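Long-range contact in protein yesU (Bacillus subtilis, PDB 1OQ1), which is of unknown function but has a galectin-like fold, which makes carbohydrate binding conceivable though unproven: residues 107-121 with 131-143. Residues are numbered along the deposited sequence; the frame is centred on the assembly and turned at random.
Sequences YHSGDINALHLSYFR and RTCNLRKSRGFHL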
ATOM      1  N   TYR A 107      -3.120   2.116  13.181  1.00  8.26           N
ATOM      2  CA  TYR A 107      -3.755   1.832  11.905  1.00  8.07           C
ATOM      3  C   TYR A 107      -4.649   0.599  11.911  1.00  8.36           C
ATOM      4  O   TYR A 107      -5.697   0.607  11.277  1.00  9.26           O
ATOM      5  CB  TYR A 107      -2.681   1.702  10.822  1.00  6.95           C
ATOM      6  CG  TYR A 107      -1.824   2.942  10.725  1.00  7.41           C
ATOM      7  CD1 TYR A 107      -2.163   3.990   9.864  1.00  8.91           C
ATOM      8  CD2 TYR A 107      -0.723   3.107  11.561  1.00  8.68           C
ATOM      9  CE1 TYR A 107      -1.424   5.177   9.849  1.00  8.35           C
ATOM     10  CE2 TYR A 107       0.017   4.279  11.557  1.00  9.82           C
ATOM     11  CZ  TYR A 107      -0.339   5.312  10.705  1.00  7.75           C
ATOM     12  OH  TYR A 107       0.380   6.483  10.743  1.00  8.33           O
ATOM     13  N   HIS A 108      -4.256  -0.454  12.623  1.00  9.16           N
ATOM     14  CA  HIS A 108      -5.090  -1.653  12.643  1.00  8.35           C
ATOM     15  C   HIS A 108      -6.025  -1.767  13.841  1.00  9.23           C
ATOM     16  O   HIS A 108      -6.980  -2.549  13.810  1.00  8.70           O
ATOM     17  CB  HIS A 108      -4.228  -2.926  12.506  1.00  7.79           C
ATOM     18  CG  HIS A 108      -3.254  -3.150  13.622  1.00  8.50           C
ATOM     19  ND1 HIS A 108      -3.647  -3.363  14.926  1.00 10.08           N
ATOM     20  CD2 HIS A 108      -1.905  -3.272  13.613  1.00 10.56           C
ATOM     21  CE1 HIS A 108      -2.584  -3.612  15.671  1.00 10.56           C
ATOM     22  NE2 HIS A 108      -1.513  -3.564  14.898  1.00 11.74           N
ATOM     23  N   SER A 109      -5.767  -0.973  14.877  1.00  9.93           N
ATOM     24  CA  SER A 109      -6.587  -0.984  16.087  1.00 10.71           C
ATOM     25  C   SER A 109      -6.846   0.436  16.597  1.00 11.46           C
ATOM     26  O   SER A 109      -6.793   0.693  17.804  1.00 12.71           O
ATOM     27  CB  SER A 109      -5.894  -1.804  17.183  1.00 11.25           C
ATOM     28  OG  SER A 109      -5.658  -3.139  16.762  1.00 13.03           O
ATOM     29  N   GLY A 110      -7.126   1.352  15.674  1.00 11.59           N
ATOM     30  CA  GLY A 110      -7.380   2.735  16.042  1.00 11.53           C
ATOM     31  C   GLY A 110      -8.795   3.152  15.695  1.00 11.27           C
ATOM     32  O   GLY A 110      -9.737   2.396  15.932  1.00 13.18           O
ATOM     33  N   ASP A 111      -8.958   4.349  15.139  1.00 11.56           N
ATOM     34  CA  ASP A 111     -10.292   4.810  14.774  1.00 11.60           C
ATOM     35  C   ASP A 111     -10.490   4.932  13.268  1.00 10.61           C
ATOM     36  O   ASP A 111     -11.275   5.757  12.800  1.00 11.57           O
ATOM     37  CB  ASP A 111     -10.624   6.146  15.461  1.00 13.07           C
ATOM     38  CG  ASP A 111      -9.658   7.257  15.099  1.00 15.12           C
ATOM     39  OD1 ASP A 111      -8.833   7.071  14.182  1.00 15.24           O
ATOM     40  OD2 ASP A 111      -9.732   8.330  15.740  1.00 16.96           O
ATOM     41  N   ILE A 112      -9.777   4.107  12.507  1.00  9.59           N
ATOM     42  CA  ILE A 112      -9.919   4.123  11.053  1.00  9.55           C
ATOM     43  C   ILE A 112     -10.123   2.705  10.541  1.00 10.35           C
ATOM     44  O   ILE A 112      -9.866   1.736  11.256  1.00 10.20           O
ATOM     45  CB  ILE A 112      -8.665   4.684  10.342  1.00 10.39           C
ATOM     46  CG1 ILE A 112      -7.465   3.761  10.587  1.00  8.36           C
ATOM     47  CG2 ILE A 112      -8.371   6.098  10.832  1.00 12.70           C
ATOM     48  CD1 ILE A 112      -6.237   4.109   9.757  1.00 11.00           C
ATOM     49  N   ASN A 113     -10.606   2.599   9.305  1.00  8.76           N
ATOM     50  CA  ASN A 113     -10.790   1.315   8.647  1.00  7.11           C
ATOM     51  C   ASN A 113      -9.919   1.399   7.412  1.00  7.67           C
ATOM     52  O   ASN A 113      -9.691   2.490   6.889  1.00  6.43           O
ATOM     53  CB  ASN A 113     -12.235   1.101   8.195  1.00  8.34           C
ATOM     54  CG  ASN A 113     -13.160   0.749   9.335  1.00  9.40           C
ATOM     55  OD1 ASN A 113     -12.779   0.030  10.259  1.00 10.43           O
ATOM     56  ND2 ASN A 113     -14.393   1.237   9.266  1.00  8.69           N
ATOM     57  N   ALA A 114      -9.436   0.255   6.940  1.00  6.17           N
ATOM     58  CA  ALA A 114      -8.604   0.235   5.751  1.00  6.40           C
ATOM     59  C   ALA A 114      -8.153  -1.171   5.423  1.00  6.21           C
ATOM     60  O   ALA A 114      -8.109  -2.040   6.291  1.00  6.57           O
ATOM     61  CB  ALA A 114      -7.376   1.123   5.951  1.00  7.95           C
ATOM     62  N   LEU A 115      -7.835  -1.382   4.154  1.00  5.84           N
ATOM     63  CA  LEU A 115      -7.301  -2.649   3.699  1.00  6.69           C
ATOM     64  C   LEU A 115      -5.806  -2.360   3.589  1.00  6.78           C
ATOM     65  O   LEU A 115      -5.415  -1.253   3.215  1.00  5.78           O
ATOM     66  CB  LEU A 115      -7.880  -3.016   2.328  1.00  6.44           C
ATOM     67  CG  LEU A 115      -9.333  -3.504   2.361  1.00  8.22           C
ATOM     68  CD1 LEU A 115      -9.934  -3.501   0.964  1.00  9.57           C
ATOM     69  CD2 LEU A 115      -9.365  -4.897   2.965  1.00  9.71           C
ATOM     70  N   HIS A 116      -4.966  -3.319   3.964  1.00  6.04           N
ATOM     71  CA  HIS A 116      -3.524  -3.114   3.854  1.00  6.60           C
ATOM     72  C   HIS A 116      -2.846  -4.382   3.369  1.00  6.63           C
ATOM     73  O   HIS A 116      -3.050  -5.468   3.916  1.00  7.10           O
ATOM     74  CB  HIS A 116      -2.888  -2.605   5.167  1.00  7.37           C
ATOM     75  CG  HIS A 116      -3.528  -3.114   6.424  1.00  9.43           C
ATOM     76  ND1 HIS A 116      -2.788  -3.603   7.482  1.00  7.51           N
ATOM     77  CD2 HIS A 116      -4.817  -3.116   6.837  1.00  7.92           C
ATOM     78  CE1 HIS A 116      -3.595  -3.878   8.491  1.00  9.77           C
ATOM     79  NE2 HIS A 116      -4.831  -3.592   8.126  1.00  9.71           N
ATOM     80  N   LEU A 117      -2.052  -4.225   2.319  1.00  6.21           N
ATOM     81  CA  LEU A 117      -1.365  -5.343   1.697  1.00  5.32           C
ATOM     82  C   LEU A 117       0.142  -5.194   1.831  1.00  6.81           C
ATOM     83  O   LEU A 117       0.735  -4.263   1.288  1.00  6.17           O
ATOM     84  CB  LEU A 117      -1.767  -5.416   0.222  1.00  9.20           C
ATOM     85  CG  LEU A 117      -1.671  -6.761  -0.508  1.00 12.82           C
ATOM     86  CD1 LEU A 117      -2.324  -6.628  -1.873  1.00 15.00           C
ATOM     87  CD2 LEU A 117      -0.227  -7.195  -0.636  1.00 14.46           C
ATOM     88  N   SER A 118       0.754  -6.118   2.560  1.00  5.64           N
ATOM     89  CA  SER A 118       2.194  -6.082   2.761  1.00  6.94           C
ATOM     90  C   SER A 118       2.909  -6.924   1.718  1.00  5.99           C
ATOM     91  O   SER A 118       2.434  -7.993   1.325  1.00  6.28           O
ATOM     92  CB  SER A 118       2.538  -6.588   4.163  1.00  8.63           C
ATOM     93  OG  SER A 118       1.943  -7.852   4.391  1.00 11.21           O
ATOM     94  N   TYR A 119       4.047  -6.418   1.260  1.00  5.25           N
ATOM     95  CA  TYR A 119       4.863  -7.111   0.273  1.00  5.45           C
ATOM     96  C   TYR A 119       6.325  -6.833   0.613  1.00  5.01           C
ATOM     97  O   TYR A 119       6.632  -5.877   1.321  1.00  5.82           O
ATOM     98  CB  TYR A 119       4.499  -6.650  -1.144  1.00  5.23           C
ATOM     99  CG  TYR A 119       4.659  -5.172  -1.402  1.00  5.77           C
ATOM    100  CD1 TYR A 119       5.826  -4.668  -1.976  1.00  5.56           C
ATOM    101  CD2 TYR A 119       3.623  -4.280  -1.120  1.00  6.54           C
ATOM    102  CE1 TYR A 119       5.960  -3.319  -2.272  1.00  6.73           C
ATOM    103  CE2 TYR A 119       3.743  -2.925  -1.413  1.00  7.45           C
ATOM    104  CZ  TYR A 119       4.912  -2.451  -1.991  1.00  6.72           C
ATOM    105  OH  TYR A 119       5.019  -1.118  -2.307  1.00  7.46           O
ATOM    106  N   PHE A 120       7.225  -7.662   0.103  1.00  4.61           N
ATOM    107  CA  PHE A 120       8.638  -7.554   0.458  1.00  5.93           C
ATOM    108  C   PHE A 120       8.688  -7.537   1.988  1.00  6.63           C
ATOM    109  O   PHE A 120       9.222  -6.612   2.608  1.00  6.60           O
ATOM    110  CB  PHE A 120       9.291  -6.280  -0.085  1.00  5.97           C
ATOM    111  CG  PHE A 120      10.802  -6.321  -0.043  1.00  5.72           C
ATOM    112  CD1 PHE A 120      11.518  -7.029  -1.006  1.00  5.49           C
ATOM    113  CD2 PHE A 120      11.501  -5.715   0.995  1.00  5.35           C
ATOM    114  CE1 PHE A 120      12.910  -7.136  -0.937  1.00  6.80           C
ATOM    115  CE2 PHE A 120      12.897  -5.816   1.077  1.00  6.48           C
ATOM    116  CZ  PHE A 120      13.602  -6.529   0.108  1.00  7.28           C
ATOM    117  N   ARG A 121       8.097  -8.561   2.595  1.00  7.10           N
ATOM    118  CA  ARG A 121       8.071  -8.674   4.048  1.00  6.14           C
ATOM    119  C   ARG A 121       9.391  -9.315   4.446  1.00  5.91           C
ATOM    120  O   ARG A 121       9.494 -10.539   4.512  1.00  5.33           O
ATOM    121  CB  ARG A 121       6.899  -9.556   4.480  1.00  7.89           C
ATOM    122  CG  ARG A 121       5.568  -9.125   3.884  1.00  7.03           C
ATOM    123  CD  ARG A 121       4.440 -10.065   4.284  1.00  8.61           C
ATOM    124  NE  ARG A 121       4.180 -10.035   5.721  1.00 12.77           N
ATOM    125  CZ  ARG A 121       4.458 -11.024   6.565  1.00 12.74           C
ATOM    126  NH1 ARG A 121       5.015 -12.151   6.133  1.00 11.93           N
ATOM    127  NH2 ARG A 121       4.169 -10.885   7.851  1.00 14.66           N
ATOM    128  N   ARG A 131       8.755 -16.295   2.247  1.00  8.58           N
ATOM    129  CA  ARG A 131       8.330 -15.048   1.639  1.00  6.97           C
ATOM    130  C   ARG A 131       6.969 -14.989   0.996  1.00  5.54           C
ATOM    131  O   ARG A 131       6.705 -15.623  -0.023  1.00  5.25           O
ATOM    132  CB  ARG A 131       9.424 -14.612   0.679  1.00  9.05           C
ATOM    133  CG  ARG A 131      10.737 -14.551   1.435  1.00 12.59           C
ATOM    134  CD  ARG A 131      11.919 -14.386   0.554  1.00 11.66           C
ATOM    135  NE  ARG A 131      13.159 -14.498   1.319  1.00 11.92           N
ATOM    136  CZ  ARG A 131      14.357 -14.291   0.790  1.00 10.34           C
ATOM    137  NH1 ARG A 131      14.449 -13.960  -0.486  1.00 12.18           N
ATOM    138  NH2 ARG A 131      15.454 -14.435   1.521  1.00 11.09           N
ATOM    139  N   THR A 132       6.113 -14.189   1.619  1.00  5.52           N
ATOM    140  CA  THR A 132       4.742 -14.016   1.173  1.00  5.43           C
ATOM    141  C   THR A 132       4.310 -12.554   1.211  1.00  6.36           C
ATOM    142  O   THR A 132       5.015 -11.688   1.741  1.00  6.30           O
ATOM    143  CB  THR A 132       3.781 -14.796   2.088  1.00  6.41           C
ATOM    144  OG1 THR A 132       3.782 -14.202   3.394  1.00  9.11           O
ATOM    145  CG2 THR A 132       4.229 -16.242   2.215  1.00  6.41           C
ATOM    146  N   CYS A 133       3.148 -12.299   0.617  1.00  4.89           N
ATOM    147  CA  CYS A 133       2.518 -10.986   0.616  1.00  5.12           C
ATOM    148  C   CYS A 133       1.229 -11.271   1.371  1.00  5.63           C
ATOM    149  O   CYS A 133       0.580 -12.285   1.113  1.00  7.14           O
ATOM    150  CB  CYS A 133       2.185 -10.526  -0.802  1.00  5.41           C
ATOM    151  SG  CYS A 133       3.617 -10.207  -1.850  1.00  7.79           S
ATOM    152  N   ASN A 134       0.856 -10.393   2.296  1.00  5.21           N
ATOM    153  CA  ASN A 134      -0.350 -10.603   3.102  1.00  6.07           C
ATOM    154  C   ASN A 134      -1.359  -9.463   2.972  1.00  6.78           C
ATOM    155  O   ASN A 134      -0.976  -8.299   2.936  1.00  7.26           O
ATOM    156  CB  ASN A 134       0.029 -10.739   4.585  1.00  5.77           C
ATOM    157  CG  ASN A 134       0.984 -11.896   4.855  1.00 10.16           C
ATOM    158  OD1 ASN A 134       1.406 -12.607   3.940  1.00 11.40           O
ATOM    159  ND2 ASN A 134       1.330 -12.086   6.123  1.00 10.09           N
ATOM    160  N   LEU A 135      -2.645  -9.804   2.908  1.00  5.59           N
ATOM    161  CA  LEU A 135      -3.707  -8.796   2.831  1.00  5.04           C
ATOM    162  C   LEU A 135      -4.519  -8.835   4.121  1.00  5.86           C
ATOM    163  O   LEU A 135      -5.027  -9.887   4.506  1.00  6.27           O
ATOM    164  CB  LEU A 135      -4.656  -9.065   1.659  1.00  4.90           C
ATOM    165  CG  LEU A 135      -5.871  -8.120   1.613  1.00  4.09           C
ATOM    166  CD1 LEU A 135      -5.418  -6.717   1.205  1.00  6.82           C
ATOM    167  CD2 LEU A 135      -6.912  -8.645   0.625  1.00  6.85           C
ATOM    168  N   ARG A 136      -4.633  -7.695   4.794  1.00  6.17           N
ATOM    169  CA  ARG A 136      -5.412  -7.626   6.028  1.00  6.41           C
ATOM    170  C   ARG A 136      -6.472  -6.543   5.929  1.00  5.83           C
ATOM    171  O   ARG A 136      -6.355  -5.623   5.116  1.00  5.20           O
ATOM    172  CB  ARG A 136      -4.506  -7.347   7.233  1.00 10.35           C
ATOM    173  CG  ARG A 136      -3.661  -8.546   7.661  1.00 12.04           C
ATOM    174  CD  ARG A 136      -2.939  -8.278   8.975  1.00 14.69           C
ATOM    175  NE  ARG A 136      -1.993  -9.341   9.317  1.00 13.57           N
ATOM    176  CZ  ARG A 136      -2.301 -10.463   9.962  1.00 15.89           C
ATOM    177  NH1 ARG A 136      -3.545 -10.697  10.362  1.00 13.48           N
ATOM    178  NH2 ARG A 136      -1.358 -11.365  10.199  1.00 13.91           N
ATOM    179  N   LYS A 137      -7.507  -6.670   6.753  1.00  4.77           N
ATOM    180  CA  LYS A 137      -8.596  -5.700   6.790  1.00  4.86           C
ATOM    181  C   LYS A 137      -8.762  -5.199   8.220  1.00  4.90           C
ATOM    182  O   LYS A 137      -8.891  -5.995   9.157  1.00  6.74           O
ATOM    183  CB  LYS A 137      -9.906  -6.337   6.320  1.00  5.95           C
ATOM    184  CG  LYS A 137     -11.074  -5.357   6.261  1.00  6.53           C
ATOM    185  CD  LYS A 137     -12.393  -6.069   5.995  1.00  6.69           C
ATOM    186  CE  LYS A 137     -13.535  -5.073   5.802  1.00  5.94           C
ATOM    187  NZ  LYS A 137     -14.842  -5.769   5.630  1.00  5.20           N
ATOM    188  N   SER A 138      -8.746  -3.880   8.385  1.00  6.03           N
ATOM    189  CA  SER A 138      -8.906  -3.263   9.702  1.00  6.00           C
ATOM    190  C   SER A 138     -10.056  -2.255   9.621  1.00  6.52           C
ATOM    191  O   SER A 138     -10.492  -1.927   8.520  1.00  8.24           O
ATOM    192  CB  SER A 138      -7.607  -2.560  10.108  1.00  7.48           C
ATOM    193  OG  SER A 138      -6.574  -3.501  10.336  1.00  8.72           O
ATOM    194  N   ARG A 139     -10.564  -1.762  10.754  1.00  7.45           N
ATOM    195  CA  ARG A 139     -10.107  -2.098  12.105  1.00  7.71           C
ATOM    196  C   ARG A 139     -10.253  -3.584  12.412  1.00  8.59           C
ATOM    197  O   ARG A 139     -11.264  -4.193  12.075  1.00  9.23           O
ATOM    198  CB  ARG A 139     -10.911  -1.284  13.132  1.00  8.54           C
ATOM    199  CG  ARG A 139     -10.377  -1.346  14.560  1.00 12.60           C
ATOM    200  CD  ARG A 139     -11.175  -0.433  15.498  1.00 17.30           C
ATOM    201  NE  ARG A 139     -10.447  -0.138  16.735  1.00 22.79           N
ATOM    202  CZ  ARG A 139     -10.278  -0.993  17.740  1.00 25.63           C
ATOM    203  NH1 ARG A 139      -9.595  -0.622  18.819  1.00 25.99           N
ATOM    204  NH2 ARG A 139     -10.803  -2.213  17.678  1.00 27.40           N
ATOM    205  N   GLY A 140      -9.239  -4.168  13.044  1.00  8.70           N
ATOM    206  CA  GLY A 140      -9.327  -5.577  13.380  1.00  9.92           C
ATOM    207  C   GLY A 140      -8.124  -6.440  13.056  1.00  8.64           C
ATOM    208  O   GLY A 140      -8.032  -7.551  13.563  1.00  9.38           O
ATOM    209  N   PHE A 141      -7.217  -5.957  12.208  1.00  8.52           N
ATOM    210  CA  PHE A 141      -6.020  -6.725  11.863  1.00  9.33           C
ATOM    211  C   PHE A 141      -6.391  -8.127  11.355  1.00 10.09           C
ATOM    212  O   PHE A 141      -5.665  -9.096  11.582  1.00 10.74           O
ATOM    213  CB  PHE A 141      -5.127  -6.837  13.105  1.00 11.27           C
ATOM    214  CG  PHE A 141      -3.730  -7.320  12.821  1.00 14.54           C
ATOM    215  CD1 PHE A 141      -2.869  -6.573  12.024  1.00 14.53           C
ATOM    216  CD2 PHE A 141      -3.267  -8.513  13.375  1.00 15.15           C
ATOM    217  CE1 PHE A 141      -1.565  -7.005  11.782  1.00 15.32           C
ATOM    218  CE2 PHE A 141      -1.966  -8.955  13.139  1.00 16.97           C
ATOM    219  CZ  PHE A 141      -1.112  -8.197  12.340  1.00 16.27           C
ATOM    220  N   HIS A 142      -7.515  -8.226  10.650  1.00  8.18           N
ATOM    221  CA  HIS A 142      -7.986  -9.510  10.145  1.00  7.98           C
ATOM    222  C   HIS A 142      -7.220  -9.992   8.922  1.00  8.50           C
ATOM    223  O   HIS A 142      -7.121  -9.283   7.924  1.00  7.63           O
ATOM    224  CB  HIS A 142      -9.470  -9.416   9.793  1.00  7.36           C
ATOM    225  CG  HIS A 142     -10.328  -8.933  10.919  1.00  9.85           C
ATOM    226  ND1 HIS A 142     -10.498  -9.647  12.085  1.00  9.67           N
ATOM    227  CD2 HIS A 142     -11.070  -7.809  11.054  1.00  9.89           C
ATOM    228  CE1 HIS A 142     -11.308  -8.984  12.891  1.00 10.85           C
ATOM    229  NE2 HIS A 142     -11.670  -7.865  12.289  1.00 10.36           N
ATOM    230  N   LEU A 143      -6.679 -11.203   9.000  1.00  9.31           N
ATOM    231  CA  LEU A 143      -5.947 -11.759   7.863  1.00  8.71           C
ATOM    232  C   LEU A 143      -6.976 -12.229   6.838  1.00  9.19           C
ATOM    233  O   LEU A 143      -7.778 -13.123   7.116  1.00 10.47           O
ATOM    234  CB  LEU A 143      -5.074 -12.932   8.310  1.00  9.84           C
ATOM    235  CG  LEU A 143      -4.215 -13.587   7.223  1.00  9.85           C
ATOM    236  CD1 LEU A 143      -3.220 -12.576   6.651  1.00  7.45           C
ATOM    237  CD2 LEU A 143      -3.478 -14.770   7.828  1.00  9.59           C
TER
HETATM  238  O   HOH W   1      -9.079   2.123  19.380  1.00 28.02           O
HETATM  239  O   HOH W   2       7.855 -11.156   1.202  1.00  8.00           O
HETATM  240  O   HOH W   3       7.566 -12.836   4.106  1.00 11.05           O
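The imidazole of His116 is overlapped on one face by CB of Arg136, a CH-pi contact in which that carbon sits 3.9 Å from the ring centroid and only 17° off the ring normal. At the rim of the same ring, His116 NE2 and Ser138 OG share a hydrogen bond of 2.8 Å, and His116 ND1 bonds Tyr104 OH, so both ring nitrogens are engaged and the rotation of the ring is fixed. Ser138 OG also accepts from the backbone N of Phe141, closing an ST motif at the start of the turn. The His108 ring runs alongside that of Phe141, His108 CD2 being 3.8 Å from Phe141 CD1, with the two ring planes inclined obliquely to each other. The backbones form an antiparallel ladder, in which the axes of strand segments 112-119 and 132-138 run at 170°, with paired hydrogen bonds at Ala114–Ser138, His116–Arg136 and Ser118–Asn134. These are neighbouring strands of one sheet in the galectin-like sandwich: Leu115, Leu117, Leu135 and the stem of Lys137 lie on the opposite face from His116, against strands 171-176 and 179-185 of the second sheet. There Leu115 CD2 touches Lys137 CB at 3.7 Å, while Lys137 NZ reaches a salt bridge with Asp186. Beyond the strand end, a cis peptide joins Ser138 to Arg139, whose N donates to Asn113 OD1 at 2.9 Å, coming in on a lone pair of that side-chain amide oxygen. Arg139 NE gets to Gly110 O, 2.8 Å away and practically in the guanidinium plane, because the side chain is stretched out, CG turned away from the backbone N (chi1 -170°). Gly140 N donates almost straight to His108 O at 2.9 Å, tying the turn to the end of helix 105-108.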